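Local coordinates for protein subtilase cytotoxin subunit A (PDB 2IY9) that cleaves the endoplasmic reticulum chaperone BiP in the hinge between its ATPase and protein-binding domains, as the protease subunit of an AB5 toxin, at residues T44-D52 / P141-S150; V181-L191 / G236-V247. All coordinates share one frame; numbering follows the deposited sequence.

Interaction 1: T44-D52 / P141-S150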
loop_
_atom_site.group_PDB
_atom_site.type_symbol
_atom_site.label_atom_id
_atom_site.label_comp_id
_atom_site.label_asym_id
_atom_site.label_seq_id
_atom_site.Cartn_x
_atom_site.Cartn_y
_atom_site.Cartn_z
ATOM N N THR A 44 -14.568 -13.051 -7.807
ATOM C CA THR A 44 -13.375 -13.615 -7.186
ATOM C C THR A 44 -13.046 -12.793 -5.951
ATOM O O THR A 44 -12.724 -11.606 -6.067
ATOM C CB THR A 44 -12.183 -13.605 -8.159
ATOM O OG1 THR A 44 -12.470 -14.469 -9.272
ATOM C CG2 THR A 44 -10.910 -14.075 -7.465
ATOM N N PRO A 45 -13.153 -13.406 -4.764
ATOM C CA PRO A 45 -12.884 -12.641 -3.552
ATOM C C PRO A 45 -11.424 -12.227 -3.466
ATOM O O PRO A 45 -10.520 -13.010 -3.773
ATOM C CB PRO A 45 -13.254 -13.618 -2.426
ATOM C CG PRO A 45 -14.157 -14.654 -3.104
ATOM C CD PRO A 45 -13.538 -14.792 -4.451
ATOM N N VAL A 46 -11.216 -10.972 -3.094
ATOM C CA VAL A 46 -9.887 -10.418 -2.908
ATOM C C VAL A 46 -9.886 -9.744 -1.560
ATOM O O VAL A 46 -10.706 -8.864 -1.313
ATOM C CB VAL A 46 -9.548 -9.368 -3.999
ATOM C CG1 VAL A 46 -8.207 -8.690 -3.707
ATOM C CG2 VAL A 46 -9.513 -10.013 -5.379
ATOM N N VAL A 47 -8.967 -10.167 -0.697
ATOM C CA VAL A 47 -8.805 -9.594 0.630
ATOM C C VAL A 47 -7.450 -8.897 0.674
ATOM O O VAL A 47 -6.408 -9.524 0.467
ATOM C CB VAL A 47 -8.858 -10.678 1.738
ATOM C CG1 VAL A 47 -8.700 -10.048 3.113
ATOM C CG2 VAL A 47 -10.157 -11.493 1.660
ATOM N N VAL A 48 -7.468 -7.598 0.943
ATOM C CA VAL A 48 -6.236 -6.848 1.106
ATOM C C VAL A 48 -5.877 -6.810 2.588
ATOM O O VAL A 48 -6.720 -6.517 3.448
ATOM C CB VAL A 48 -6.370 -5.411 0.550
ATOM C CG1 VAL A 48 -5.085 -4.600 0.798
ATOM C CG2 VAL A 48 -6.713 -5.445 -0.947
ATOM N N SER A 49 -4.623 -7.131 2.885
ATOM C CA SER A 49 -4.142 -7.067 4.254
ATOM C C SER A 49 -3.835 -5.604 4.610
ATOM O O SER A 49 -3.152 -4.906 3.862
ATOM C CB SER A 49 -2.912 -7.971 4.401
ATOM O OG SER A 49 -2.557 -8.106 5.770
ATOM N N VAL A 50 -4.379 -5.128 5.725
ATOM C CA VAL A 50 -4.073 -3.773 6.183
ATOM C C VAL A 50 -3.297 -3.875 7.495
ATOM O O VAL A 50 -3.882 -4.097 8.571
ATOM C CB VAL A 50 -5.325 -2.872 6.288
ATOM C CG1 VAL A 50 -4.997 -1.543 6.993
ATOM C CG2 VAL A 50 -5.879 -2.593 4.909
ATOM N N VAL A 51 -1.972 -3.753 7.371
ATOM C CA VAL A 51 -1.050 -3.888 8.499
ATOM C C VAL A 51 -0.833 -2.462 9.011
ATOM O O VAL A 51 -0.167 -1.625 8.366
ATOM C CB VAL A 51 0.269 -4.591 8.087
ATOM C CG1 VAL A 51 1.161 -4.845 9.317
ATOM C CG2 VAL A 51 -0.033 -5.920 7.365
ATOM N N ASP A 52 -1.446 -2.172 10.155
ATOM C CA ASP A 52 -1.650 -0.781 10.544
ATOM C C ASP A 52 -2.116 -0.668 11.994
ATOM O O ASP A 52 -1.816 -1.536 12.814
ATOM C CB ASP A 52 -2.657 -0.142 9.569
ATOM C CG ASP A 52 -2.351 1.315 9.280
ATOM O OD1 ASP A 52 -2.437 2.129 10.233
ATOM O OD2 ASP A 52 -2.035 1.643 8.107
ATOM N N PRO A 141 -6.163 -18.370 -2.734
ATOM C CA PRO A 141 -5.449 -17.439 -3.609
ATOM C C PRO A 141 -6.239 -16.132 -3.655
ATOM O O PRO A 141 -7.464 -16.161 -3.765
ATOM C CB PRO A 141 -5.501 -18.131 -4.979
ATOM C CG PRO A 141 -5.710 -19.590 -4.663
ATOM C CD PRO A 141 -6.599 -19.581 -3.456
ATOM N N GLY A 142 -5.561 -15.002 -3.535
ATOM C CA GLY A 142 -6.264 -13.713 -3.523
ATOM C C GLY A 142 -6.620 -13.199 -2.132
ATOM O O GLY A 142 -6.981 -12.029 -1.987
ATOM N N GLU A 143 -6.546 -14.073 -1.125
ATOM C CA GLU A 143 -6.744 -13.674 0.275
ATOM C C GLU A 143 -5.399 -13.275 0.878
ATOM O O GLU A 143 -4.522 -14.125 1.077
ATOM C CB GLU A 143 -7.408 -14.795 1.095
ATOM C CG GLU A 143 -8.805 -15.194 0.584
ATOM C CD GLU A 143 -9.473 -16.310 1.385
ATOM O OE1 GLU A 143 -8.789 -17.031 2.151
ATOM O OE2 GLU A 143 -10.709 -16.468 1.249
ATOM N N GLU A 144 -5.241 -11.974 1.138
ATOM C CA GLU A 144 -4.004 -11.405 1.713
ATOM C C GLU A 144 -2.759 -11.632 0.830
ATOM O O GLU A 144 -1.628 -11.800 1.323
ATOM C CB GLU A 144 -3.800 -11.880 3.161
ATOM C CG GLU A 144 -4.990 -11.576 4.074
ATOM C CD GLU A 144 -4.624 -11.587 5.541
ATOM O OE1 GLU A 144 -5.047 -12.518 6.248
ATOM O OE2 GLU A 144 -3.924 -10.660 5.994
ATOM N N LYS A 145 -2.985 -11.640 -0.481
ATOM C CA LYS A 145 -1.912 -11.659 -1.471
ATOM C C LYS A 145 -1.258 -10.275 -1.540
ATOM O O LYS A 145 -0.023 -10.139 -1.679
ATOM C CB LYS A 145 -2.499 -12.011 -2.842
ATOM C CG LYS A 145 -1.473 -12.373 -3.907
ATOM C CD LYS A 145 -2.155 -12.642 -5.238
ATOM C CE LYS A 145 -1.189 -13.186 -6.290
ATOM N NZ LYS A 145 -0.669 -14.560 -5.945
ATOM N N ILE A 146 -2.111 -9.256 -1.485
ATOM C CA ILE A 146 -1.666 -7.879 -1.483
ATOM C C ILE A 146 -1.682 -7.388 -0.046
ATOM O O ILE A 146 -2.736 -7.344 0.588
ATOM C CB ILE A 146 -2.550 -6.960 -2.362
ATOM C CG1 ILE A 146 -2.667 -7.498 -3.802
ATOM C CG2 ILE A 146 -2.017 -5.519 -2.315
ATOM C CD1 ILE A 146 -1.318 -7.949 -4.441
ATOM N N ILE A 147 -0.498 -7.019 0.438
ATOM C CA ILE A 147 -0.285 -6.607 1.816
ATOM C C ILE A 147 0.064 -5.118 1.889
ATOM O O ILE A 147 1.134 -4.694 1.444
ATOM C CB ILE A 147 0.852 -7.451 2.474
ATOM C CG1 ILE A 147 0.545 -8.959 2.377
ATOM C CG2 ILE A 147 1.066 -7.045 3.934
ATOM C CD1 ILE A 147 1.780 -9.831 2.613
ATOM N N ASN A 148 -0.843 -4.335 2.471
ATOM C CA ASN A 148 -0.680 -2.885 2.558
ATOM C C ASN A 148 -0.006 -2.462 3.847
ATOM O O ASN A 148 -0.510 -2.718 4.956
ATOM C CB ASN A 148 -2.033 -2.191 2.442
ATOM C CG ASN A 148 -1.907 -0.679 2.385
ATOM O OD1 ASN A 148 -1.920 0.018 3.421
ATOM N ND2 ASN A 148 -1.747 -0.164 1.181
ATOM N N ILE A 149 1.137 -1.802 3.693
ATOM C CA ILE A 149 1.878 -1.278 4.827
ATOM C C ILE A 149 2.093 0.228 4.615
ATOM O O ILE A 149 3.133 0.666 4.117
ATOM C CB ILE A 149 3.204 -2.054 5.044
ATOM C CG1 ILE A 149 2.914 -3.571 5.025
ATOM C CG2 ILE A 149 3.900 -1.585 6.345
ATOM C CD1 ILE A 149 3.982 -4.479 5.618
ATOM N N SER A 150 1.076 0.999 4.991
ATOM C CA SER A 150 1.099 2.458 4.899
ATOM C C SER A 150 1.855 3.054 6.094
ATOM O O SER A 150 1.285 3.771 6.924
ATOM C CB SER A 150 -0.330 3.009 4.855
ATOM O OG SER A 150 -0.920 2.837 3.584
HETATM O O HOH W 1 -9.951 -15.690 -3.310
HETATM O O HOH W 2 -5.073 -9.762 -1.795
HETATM O O HOH W 3 -1.295 -0.113 6.204
#

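Interaction 2: V181-L191 / G236-V247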
loop_
_atom_site.group_PDB
_atom_site.type_symbol
_atom_site.label_atom_id
_atom_site.label_comp_id
_atom_site.label_asym_id
_atom_site.label_seq_id
_atom_site.Cartn_x
_atom_site.Cartn_y
_atom_site.Cartn_z
ATOM N N VAL A 181 7.112 4.932 1.477
ATOM C CA VAL A 181 8.522 5.304 1.686
ATOM C C VAL A 181 8.674 6.304 2.840
ATOM O O VAL A 181 9.792 6.624 3.251
ATOM C CB VAL A 181 9.215 5.816 0.400
ATOM C CG1 VAL A 181 9.270 4.713 -0.645
ATOM C CG2 VAL A 181 8.541 7.076 -0.157
ATOM N N GLY A 182 7.545 6.802 3.343
ATOM C CA GLY A 182 7.551 7.683 4.517
ATOM C C GLY A 182 7.460 9.155 4.186
ATOM O O GLY A 182 7.688 9.566 3.044
ATOM N N ASN A 183 7.110 9.953 5.192
ATOM C CA ASN A 183 6.946 11.392 4.996
ATOM C C ASN A 183 8.110 12.187 5.576
ATOM O O ASN A 183 8.901 11.645 6.349
ATOM C CB ASN A 183 5.639 11.870 5.614
ATOM C CG ASN A 183 4.411 11.268 4.944
ATOM O OD1 ASN A 183 4.482 10.734 3.839
ATOM N ND2 ASN A 183 3.278 11.369 5.613
ATOM N N ASP A 184 8.178 13.460 5.173
ATOM C CA ASP A 184 9.082 14.534 5.661
ATOM C C ASP A 184 9.938 15.136 4.541
ATOM O O ASP A 184 10.732 16.050 4.771
ATOM C CB ASP A 184 9.927 14.153 6.890
ATOM C CG ASP A 184 11.070 13.186 6.565
ATOM O OD1 ASP A 184 11.357 12.922 5.378
ATOM O OD2 ASP A 184 11.665 12.657 7.524
ATOM N N GLY A 185 9.771 14.608 3.335
ATOM C CA GLY A 185 10.459 15.114 2.153
ATOM C C GLY A 185 11.946 14.816 2.058
ATOM O O GLY A 185 12.629 15.359 1.184
ATOM N N ALA A 186 12.461 13.957 2.933
ATOM C CA ALA A 186 13.893 13.632 2.901
ATOM C C ALA A 186 14.272 12.797 1.676
ATOM O O ALA A 186 13.466 12.001 1.183
ATOM C CB ALA A 186 14.320 12.920 4.191
ATOM N N ASP A 187 15.503 12.989 1.197
ATOM C CA ASP A 187 16.109 12.135 0.169
ATOM C C ASP A 187 16.615 10.860 0.845
ATOM O O ASP A 187 17.575 10.898 1.627
ATOM C CB ASP A 187 17.261 12.889 -0.509
ATOM C CG ASP A 187 17.937 12.096 -1.628
ATOM O OD1 ASP A 187 17.840 10.846 -1.669
ATOM O OD2 ASP A 187 18.604 12.745 -2.466
ATOM N N ILE A 188 15.954 9.737 0.543
ATOM C CA ILE A 188 16.261 8.431 1.151
ATOM C C ILE A 188 17.726 7.996 0.938
ATOM O O ILE A 188 18.292 7.273 1.758
ATOM C CB ILE A 188 15.299 7.324 0.637
ATOM C CG1 ILE A 188 13.838 7.725 0.894
ATOM C CG2 ILE A 188 15.598 5.971 1.331
ATOM C CD1 ILE A 188 12.840 7.049 -0.032
ATOM N N ARG A 189 18.322 8.443 -0.166
ATOM C CA ARG A 189 19.723 8.146 -0.453
ATOM C C ARG A 189 20.688 8.756 0.576
ATOM O O ARG A 189 21.768 8.224 0.792
ATOM C CB ARG A 189 20.094 8.585 -1.871
ATOM C CG ARG A 189 19.326 7.833 -2.967
ATOM C CD ARG A 189 19.358 8.554 -4.300
ATOM N NE ARG A 189 18.709 9.862 -4.230
ATOM C CZ ARG A 189 18.308 10.575 -5.284
ATOM N NH1 ARG A 189 18.473 10.110 -6.516
ATOM N NH2 ARG A 189 17.724 11.756 -5.096
ATOM N N LYS A 190 20.281 9.845 1.221
ATOM C CA LYS A 190 21.129 10.570 2.177
ATOM C C LYS A 190 20.800 10.312 3.650
ATOM O O LYS A 190 21.564 10.696 4.537
ATOM C CB LYS A 190 21.030 12.066 1.932
ATOM C CG LYS A 190 21.419 12.510 0.524
ATOM C CD LYS A 190 21.245 14.019 0.411
ATOM C CE LYS A 190 19.795 14.436 0.647
ATOM N NZ LYS A 190 19.584 15.833 1.152
ATOM N N LEU A 191 19.649 9.697 3.908
ATOM C CA LEU A 191 19.273 9.326 5.256
ATOM C C LEU A 191 20.219 8.255 5.769
ATOM O O LEU A 191 20.769 7.478 4.982
ATOM C CB LEU A 191 17.845 8.775 5.270
ATOM C CG LEU A 191 16.679 9.753 5.125
ATOM C CD1 LEU A 191 15.377 8.970 5.186
ATOM C CD2 LEU A 191 16.708 10.815 6.218
ATOM N N GLY A 236 7.984 19.607 4.688
ATOM C CA GLY A 236 8.808 19.029 5.744
ATOM C C GLY A 236 8.021 18.156 6.713
ATOM O O GLY A 236 8.611 17.452 7.539
ATOM N N ILE A 237 6.694 18.190 6.615
ATOM C CA ILE A 237 5.864 17.364 7.480
ATOM C C ILE A 237 5.337 16.127 6.744
ATOM O O ILE A 237 5.726 14.996 7.063
ATOM C CB ILE A 237 4.670 18.155 8.092
ATOM C CG1 ILE A 237 5.136 19.459 8.768
ATOM C CG2 ILE A 237 3.878 17.267 9.055
ATOM C CD1 ILE A 237 6.182 19.288 9.861
ATOM N N THR A 238 4.454 16.358 5.773
ATOM C CA THR A 238 3.769 15.284 5.048
ATOM C C THR A 238 4.359 15.042 3.655
ATOM O O THR A 238 3.926 14.135 2.958
ATOM C CB THR A 238 2.263 15.577 4.877
ATOM O OG1 THR A 238 2.090 16.753 4.070
ATOM C CG2 THR A 238 1.585 15.780 6.217
ATOM N N GLY A 239 5.340 15.857 3.265
ATOM C CA GLY A 239 5.987 15.742 1.969
ATOM C C GLY A 239 6.571 14.360 1.738
ATOM O O GLY A 239 7.067 13.718 2.681
ATOM N N SER A 240 6.516 13.904 0.486
ATOM C CA SER A 240 6.990 12.558 0.151
ATOM C C SER A 240 8.500 12.462 0.257
ATOM O O SER A 240 9.219 13.290 -0.291
ATOM C CB SER A 240 6.572 12.168 -1.269
ATOM O OG SER A 240 6.977 10.839 -1.568
ATOM N N ARG A 241 8.978 11.436 0.947
ATOM C CA ARG A 241 10.363 11.009 0.771
ATOM C C ARG A 241 10.563 10.547 -0.677
ATOM O O ARG A 241 9.583 10.254 -1.393
ATOM C CB ARG A 241 10.714 9.899 1.754
ATOM C CG ARG A 241 10.950 10.420 3.134
ATOM C CD ARG A 241 11.448 9.354 4.085
ATOM N NE ARG A 241 11.790 9.974 5.363
ATOM C CZ ARG A 241 12.206 9.328 6.440
ATOM N NH1 ARG A 241 12.357 8.007 6.426
ATOM N NH2 ARG A 241 12.481 10.016 7.541
ATOM N N PHE A 242 11.818 10.510 -1.120
ATOM C CA PHE A 242 12.116 10.249 -2.524
ATOM C C PHE A 242 13.526 9.695 -2.719
ATOM O O PHE A 242 14.347 9.682 -1.795
ATOM C CB PHE A 242 11.936 11.524 -3.368
ATOM C CG PHE A 242 12.959 12.606 -3.082
ATOM C CD1 PHE A 242 14.154 12.671 -3.808
ATOM C CD2 PHE A 242 12.723 13.558 -2.104
ATOM C CE1 PHE A 242 15.111 13.670 -3.543
ATOM C CE2 PHE A 242 13.661 14.578 -1.844
ATOM C CZ PHE A 242 14.857 14.629 -2.557
ATOM N N GLY A 243 13.794 9.243 -3.938
ATOM C CA GLY A 243 15.141 8.830 -4.297
ATOM C C GLY A 243 15.142 7.668 -5.249
ATOM O O GLY A 243 14.607 6.599 -4.941
ATOM N N ASN A 244 15.743 7.887 -6.417
ATOM C CA ASN A 244 15.937 6.830 -7.387
ATOM C C ASN A 244 16.587 5.614 -6.723
ATOM O O ASN A 244 17.501 5.761 -5.905
ATOM C CB ASN A 244 16.780 7.336 -8.555
ATOM C CG ASN A 244 16.823 6.357 -9.700
ATOM O OD1 ASN A 244 17.532 5.357 -9.647
ATOM N ND2 ASN A 244 16.058 6.635 -10.741
ATOM N N ASN A 245 16.079 4.429 -7.059
ATOM C CA ASN A 245 16.520 3.143 -6.478
ATOM C C ASN A 245 16.002 2.844 -5.052
ATOM O O ASN A 245 16.286 1.777 -4.493
ATOM C CB ASN A 245 18.047 2.980 -6.550
ATOM C CG ASN A 245 18.467 1.539 -6.778
ATOM O OD1 ASN A 245 19.471 1.076 -6.225
ATOM N ND2 ASN A 245 17.703 0.819 -7.597
ATOM N N TRP A 246 15.244 3.786 -4.480
ATOM C CA TRP A 246 14.596 3.585 -3.180
ATOM C C TRP A 246 13.067 3.755 -3.238
ATOM O O TRP A 246 12.391 3.626 -2.218
ATOM C CB TRP A 246 15.186 4.530 -2.128
ATOM C CG TRP A 246 16.631 4.279 -1.859
ATOM C CD1 TRP A 246 17.700 4.765 -2.567
ATOM C CD2 TRP A 246 17.173 3.477 -0.806
ATOM N NE1 TRP A 246 18.880 4.315 -2.010
ATOM C CE2 TRP A 246 18.584 3.523 -0.929
ATOM C CE3 TRP A 246 16.605 2.716 0.226
ATOM C CZ2 TRP A 246 19.434 2.830 -0.058
ATOM C CZ3 TRP A 246 17.454 2.037 1.104
ATOM C CH2 TRP A 246 18.856 2.107 0.955
ATOM N N VAL A 247 12.547 4.038 -4.435
ATOM C CA VAL A 247 11.114 4.234 -4.671
ATOM C C VAL A 247 10.776 3.554 -6.001
ATOM O O VAL A 247 11.427 3.825 -7.017
ATOM C CB VAL A 247 10.752 5.751 -4.752
ATOM C CG1 VAL A 247 9.266 5.948 -5.060
ATOM C CG2 VAL A 247 11.165 6.507 -3.452
HETATM O O HOH W 4 12.260 5.991 4.218
HETATM O O HOH W 5 3.157 12.911 8.055
#

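Interaction 1: T44-D52 / P141-S150
Ser49 and Glu144 make the side-chain bond of this contact: the hydroxyl OG of Ser49 donates to OE2 of Glu144 at 2.9 Å, meeting the oxygen almost head-on along its C-O bond. OG stands opposite the backbone N about CA-CB (chi1 -170°), which turns it to the carboxylate. Arg115, on the adjacent strand 111-116, forms a salt bridge with the same OE2, so this one oxygen has two partners, which would probably stabilise the buried charge. Beyond it the apolar groups follow on: Val47 CG1 lies 4.1 Å from Glu144 CG, and Val51 CG2 rests 3.8 Å from Ile147 CG2.

The backbones run parallel, their axes 26° apart. Ser49 N donates to Ile146 O (3.0 Å), Asn148 N to Ser49 O (2.8 Å), and Val51 N to Asn148 O (3.0 Å). Where 141-150 turns a corner at Glu144 and Ile146, a water joins the two segments, donating to Val47 O and Gly142 O and accepting from Ile146 N. Helix 271-288 packs against Val48 and Asn148, and helix 125-134 against Ser49 and Ile147, the alpha/beta/alpha layering of the subtilase fold.

Strand 47-52 ends at Asp52, inferred to belong to the charge relay, with Ser150 alongside. A water 2.7 Å from Asp52 OD2 accepts from Ser150 N, and Ser150 O takes a bond from His89 NE2, which probably holds Asp52 and His89 in fixed relation to both segment ends.

Interaction 2: V181-L191 / G236-V247
With chi1 at 73° the carboxylate of Asp184 is tucked between its own N and carbonyl carbon, where it meets Arg241, whose chain runs straight from CG to NE and presents the side of its guanidinium. NE donates to OD1 at 3.0 Å and NH2 to OD2 at 2.8 Å. Both oxygens lie close to the guanidinium plane, but the two flat groups are twisted 46° apart. Ala186 N reaches OD1 from the opposite face of the carboxylate, closing an Asx turn, so OD1 is gripped by two donors. Leu191 CD1 sits over the centre of the guanidinium, 3.3 Å above its plane, and a water bridges NH1 to Val181 O.

Gly239 O receives both Asp184 N and Gly185 N, the latter from well above the carbonyl plane. Farther along, Phe242 turns its ring back toward 181-191 (chi1 68°): Asp187 CA makes a CH-pi contact over its face, 4.0 Å from the centroid, and Gly185 O approaches its edge. Asp187 holds Arg189 side-on in a second salt bridge, which lays the guanidinium over Gly243 CA. Ile188 N donates to Phe242 O at 2.8 Å, while Ile188 CG2 presses on the Trp246 ring, 3.6 Å from CE3.

Neither segment is a regular helix or strand; they are loops following the parallel strands 176-180 and 215-221. The place of Asn183, just after strand 176-180 and near Ser272, is consistent with the oxyanion-hole asparagine of subtilases; its OD1 accepts from Thr271 N. Val181 and Ser240 both touch Thr271 at the start of helix 271-288. At the far end Arg189 bridges to Asp313, and Val247 leads into strand 249-252.

How the interactions relate
Interaction 1 lies in the interior of the seven-stranded parallel sheet, whereas interaction 2 joins loops that follow two of its later strands. Their centres are 25 Å apart, on opposite sides of the chain's centre, yet their nearest atoms come within about 6 Å without touching. They converge on the inferred charge relay system. Segment 44-52 supplies Asp52, whose side chain is about 3 Å from that of His89, and the side chain of Ser150 is about 4 Å from that of Ser272. From interaction 2, Asn183 brings its side chain to about 5 Å from that of Ser272 and about 7 Å from that of His89, as expected if it is, as is probable, this family's oxyanion-hole asparagine.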